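Local coordinates for pilus assembly protein CpaE (Caulobacter crescentus, PDB 4N0P) that belongs to the pilus assembly machinery and, as a whole protein, probably binds and hydrolyses ATP, this piece being its receiver-like domain, at residues Gln67-Glu78 against Val96-Val106. Numbering follows the deposited sequence.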
loop_
_atom_site.group_PDB
_atom_site.type_symbol
_atom_site.label_atom_id
_atom_site.label_comp_id
_atom_site.label_asym_id
_atom_site.label_seq_id
_atom_site.Cartn_x
_atom_site.Cartn_y
_atom_site.Cartn_z
ATOM N N GLN A 67 -14.853 -7.546 2.952
ATOM C CA GLN A 67 -16.206 -7.649 3.502
ATOM C C GLN A 67 -16.306 -8.948 4.286
ATOM O O GLN A 67 -16.898 -8.966 5.364
ATOM C CB GLN A 67 -17.270 -7.620 2.389
ATOM C CG GLN A 67 -17.349 -6.291 1.630
ATOM C CD GLN A 67 -17.583 -5.099 2.517
ATOM O OE1 GLN A 67 -18.455 -5.108 3.402
ATOM N NE2 GLN A 67 -16.783 -4.052 2.316
ATOM N N ASN A 68 -15.658 -10.005 3.759
ATOM C CA ASN A 68 -15.636 -11.354 4.313
ATOM C C ASN A 68 -14.263 -11.822 4.886
ATOM O O ASN A 68 -14.271 -12.701 5.753
ATOM C CB ASN A 68 -16.110 -12.345 3.265
ATOM C CG ASN A 68 -15.436 -12.216 1.920
ATOM O OD1 ASN A 68 -14.307 -12.667 1.730
ATOM N ND2 ASN A 68 -16.136 -11.633 0.949
ATOM N N GLN A 69 -13.112 -11.272 4.429
ATOM C CA GLN A 69 -11.809 -11.674 4.976
ATOM C C GLN A 69 -11.231 -10.595 5.925
ATOM O O GLN A 69 -11.440 -9.397 5.693
ATOM C CB GLN A 69 -10.766 -11.967 3.873
ATOM C CG GLN A 69 -10.889 -13.307 3.158
ATOM C CD GLN A 69 -10.638 -14.518 4.024
ATOM O OE1 GLN A 69 -11.571 -15.170 4.486
ATOM N NE2 GLN A 69 -9.385 -14.866 4.232
ATOM N N PRO A 70 -10.471 -10.987 6.965
ATOM C CA PRO A 70 -9.829 -9.958 7.814
ATOM C C PRO A 70 -8.650 -9.290 7.094
ATOM O O PRO A 70 -8.079 -9.875 6.152
ATOM C CB PRO A 70 -9.346 -10.745 9.026
ATOM C CG PRO A 70 -9.046 -12.130 8.482
ATOM C CD PRO A 70 -10.108 -12.356 7.397
ATOM N N THR A 71 -8.316 -8.035 7.496
ATOM C CA THR A 71 -7.223 -7.329 6.835
ATOM C C THR A 71 -5.846 -7.813 7.371
ATOM O O THR A 71 -5.729 -8.122 8.576
ATOM C CB THR A 71 -7.365 -5.812 6.976
ATOM O OG1 THR A 71 -7.608 -5.498 8.340
ATOM C CG2 THR A 71 -8.499 -5.234 6.125
ATOM N N PRO A 72 -4.801 -7.837 6.481
ATOM C CA PRO A 72 -3.452 -8.245 6.906
ATOM C C PRO A 72 -2.732 -7.086 7.628
ATOM O O PRO A 72 -3.317 -6.021 7.816
ATOM C CB PRO A 72 -2.770 -8.570 5.561
ATOM C CG PRO A 72 -3.341 -7.557 4.637
ATOM C CD PRO A 72 -4.810 -7.504 5.038
ATOM N N SER A 73 -1.413 -7.235 7.908
ATOM C CA SER A 73 -0.637 -6.178 8.554
ATOM C C SER A 73 -0.631 -4.887 7.732
ATOM O O SER A 73 -0.759 -3.797 8.283
ATOM C CB SER A 73 0.817 -6.630 8.763
ATOM O OG SER A 73 0.934 -8.006 9.106
ATOM N N LEU A 74 -0.514 -5.029 6.389
ATOM C CA LEU A 74 -0.391 -3.899 5.500
ATOM C C LEU A 74 -1.202 -4.121 4.230
ATOM O O LEU A 74 -1.104 -5.192 3.622
ATOM C CB LEU A 74 1.111 -3.667 5.146
ATOM C CG LEU A 74 1.408 -2.557 4.116
ATOM C CD1 LEU A 74 1.053 -1.212 4.667
ATOM C CD2 LEU A 74 2.881 -2.513 3.756
ATOM N N VAL A 75 -2.028 -3.148 3.883
ATOM C CA VAL A 75 -2.857 -3.153 2.670
ATOM C C VAL A 75 -2.325 -2.046 1.763
ATOM O O VAL A 75 -2.291 -0.877 2.170
ATOM C CB VAL A 75 -4.368 -2.972 2.974
ATOM C CG1 VAL A 75 -5.167 -2.860 1.668
ATOM C CG2 VAL A 75 -4.902 -4.134 3.815
ATOM N N MET A 76 -1.895 -2.398 0.553
ATOM C CA MET A 76 -1.426 -1.407 -0.423
ATOM C C MET A 76 -2.483 -1.305 -1.508
ATOM O O MET A 76 -2.958 -2.339 -1.994
ATOM C CB MET A 76 -0.066 -1.815 -1.025
ATOM C CG MET A 76 1.043 -1.882 -0.011
ATOM S SD MET A 76 2.650 -2.259 -0.793
ATOM C CE MET A 76 2.973 -0.782 -1.630
ATOM N N VAL A 77 -2.949 -0.087 -1.814
ATOM C CA VAL A 77 -4.048 0.055 -2.775
ATOM C C VAL A 77 -3.745 1.110 -3.832
ATOM O O VAL A 77 -2.998 2.060 -3.608
ATOM C CB VAL A 77 -5.403 0.356 -2.090
ATOM C CG1 VAL A 77 -5.891 -0.836 -1.260
ATOM C CG2 VAL A 77 -5.327 1.635 -1.247
ATOM N N GLU A 78 -4.439 0.985 -4.969
ATOM C CA GLU A 78 -4.294 1.911 -6.076
ATOM C C GLU A 78 -5.634 1.975 -6.804
ATOM O O GLU A 78 -6.385 0.999 -6.790
ATOM C CB GLU A 78 -3.185 1.367 -6.987
ATOM C CG GLU A 78 -2.780 2.202 -8.165
ATOM C CD GLU A 78 -1.761 1.540 -9.069
ATOM O OE1 GLU A 78 -1.877 0.314 -9.312
ATOM O OE2 GLU A 78 -0.854 2.257 -9.551
ATOM N N VAL A 96 -13.971 -1.742 7.103
ATOM C CA VAL A 96 -13.661 -3.176 7.172
ATOM C C VAL A 96 -12.176 -3.411 7.549
ATOM O O VAL A 96 -11.658 -4.514 7.356
ATOM C CB VAL A 96 -14.047 -3.927 5.851
ATOM C CG1 VAL A 96 -15.566 -4.060 5.724
ATOM C CG2 VAL A 96 -13.453 -3.243 4.610
ATOM N N CYS A 97 -11.522 -2.378 8.095
ATOM C CA CYS A 97 -10.123 -2.491 8.493
ATOM C C CYS A 97 -10.008 -2.847 9.933
ATOM O O CYS A 97 -10.635 -2.246 10.815
ATOM C CB CYS A 97 -9.351 -1.222 8.182
ATOM S SG CYS A 97 -8.650 -1.204 6.520
ATOM N N ASP A 98 -9.201 -3.840 10.176
ATOM C CA ASP A 98 -8.995 -4.327 11.507
ATOM C C ASP A 98 -7.992 -3.366 12.203
ATOM O O ASP A 98 -7.176 -2.758 11.494
ATOM C CB ASP A 98 -8.560 -5.787 11.382
ATOM C CG ASP A 98 -9.612 -6.624 10.597
ATOM O OD1 ASP A 98 -10.669 -6.055 10.203
ATOM O OD2 ASP A 98 -9.398 -7.838 10.420
ATOM N N PRO A 99 -7.968 -3.441 13.560
ATOM C CA PRO A 99 -6.912 -2.773 14.315
ATOM C C PRO A 99 -5.590 -3.414 13.950
ATOM O O PRO A 99 -5.526 -4.629 13.669
ATOM C CB PRO A 99 -7.278 -3.054 15.780
ATOM C CG PRO A 99 -8.681 -3.519 15.755
ATOM C CD PRO A 99 -8.840 -4.224 14.461
ATOM N N GLY A 100 -4.568 -2.578 13.886
ATOM C CA GLY A 100 -3.231 -3.011 13.539
ATOM C C GLY A 100 -2.968 -2.950 12.051
ATOM O O GLY A 100 -1.803 -3.041 11.652
ATOM N N THR A 101 -4.034 -2.832 11.202
ATOM C CA THR A 101 -3.767 -2.749 9.765
ATOM C C THR A 101 -3.322 -1.337 9.345
ATOM O O THR A 101 -3.969 -0.336 9.665
ATOM C CB THR A 101 -5.040 -3.174 8.973
ATOM O OG1 THR A 101 -5.292 -4.553 9.249
ATOM C CG2 THR A 101 -4.891 -2.981 7.452
ATOM N N LYS A 102 -2.248 -1.285 8.579
ATOM C CA LYS A 102 -1.757 -0.026 7.988
ATOM C C LYS A 102 -2.188 0.023 6.531
ATOM O O LYS A 102 -2.259 -1.023 5.876
ATOM C CB LYS A 102 -0.224 0.059 8.091
ATOM C CG LYS A 102 0.244 0.153 9.555
ATOM C CD LYS A 102 1.742 0.272 9.660
ATOM C CE LYS A 102 2.226 0.078 11.090
ATOM N NZ LYS A 102 1.784 1.186 11.987
ATOM N N VAL A 103 -2.455 1.222 6.021
ATOM C CA VAL A 103 -2.861 1.372 4.626
ATOM C C VAL A 103 -1.878 2.290 3.906
ATOM O O VAL A 103 -1.554 3.382 4.387
ATOM C CB VAL A 103 -4.340 1.866 4.492
ATOM C CG1 VAL A 103 -4.688 2.214 3.037
ATOM C CG2 VAL A 103 -5.323 0.819 5.046
ATOM N N VAL A 104 -1.408 1.840 2.735
ATOM C CA VAL A 104 -0.498 2.624 1.902
ATOM C C VAL A 104 -1.206 2.805 0.558
ATOM O O VAL A 104 -1.706 1.834 0.006
ATOM C CB VAL A 104 0.891 1.936 1.758
ATOM C CG1 VAL A 104 1.716 2.616 0.676
ATOM C CG2 VAL A 104 1.648 1.953 3.087
ATOM N N VAL A 105 -1.203 4.017 0.028
ATOM C CA VAL A 105 -1.832 4.297 -1.258
ATOM C C VAL A 105 -0.739 4.542 -2.287
ATOM O O VAL A 105 0.205 5.265 -2.013
ATOM C CB VAL A 105 -2.807 5.516 -1.145
ATOM C CG1 VAL A 105 -3.328 5.961 -2.535
ATOM C CG2 VAL A 105 -3.968 5.219 -0.171
ATOM N N VAL A 106 -0.887 3.948 -3.480
ATOM C CA VAL A 106 0.016 4.199 -4.598
ATOM C C VAL A 106 -0.804 4.991 -5.615
ATOM O O VAL A 106 -1.877 4.545 -5.998
ATOM C CB VAL A 106 0.611 2.908 -5.212
ATOM C CG1 VAL A 106 1.551 3.262 -6.366
ATOM C CG2 VAL A 106 1.338 2.072 -4.157
HETATM O O HOH W 1 -7.031 -8.750 11.023
#
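Thr-71 and Thr-101 cross at about a right angle and join their hydroxyls just before the two strands begin. With chi1 at 49°, Thr-71 OG1 sits between its own backbone N and carbonyl carbon and faces the turn of 98-101; it accepts from Asp-98 N at 2.9 Å and donates to Thr-101 OG1 at 2.7 Å. Thr-101 OG1 passes the chain on to Pro-72 O (2.8 Å), approaching 30° out of the carbonyl plane. Asp-98 OD2 takes only a weak bond from Thr-71 N, but a water spans OD2 and Thr-71 O. The turn is type II, with Gly-100 at positive phi. Beyond it, strands 74-77 and 102-106 run parallel at 19°, laced by backbone bonds from Lys-102 N to Ser-73 O through Val-106 N to Val-77 O. Leu-74 CD1 reaches across to Val-104 CG2 (3.6 Å) on one face, where Met-76 also lies and helix 133-144 packs on both Leu-74 and Val-104. On the other face, Val-77 CG2 meets Val-105 CG2 obliquely at 4.0 Å. Glu-78, extended with CG anti to its backbone N, lays CG against Val-106 O, while its carboxylate is bonded by Thr-34 OG1 and the backbone N of Ala-30 and Arg-31. Linked through helix 83-94, these are the middle strand and its inner neighbour, joined as a beta-alpha-beta crossover, in the 2-1-3-4-5 parallel sheet of the response regulator receiver fold.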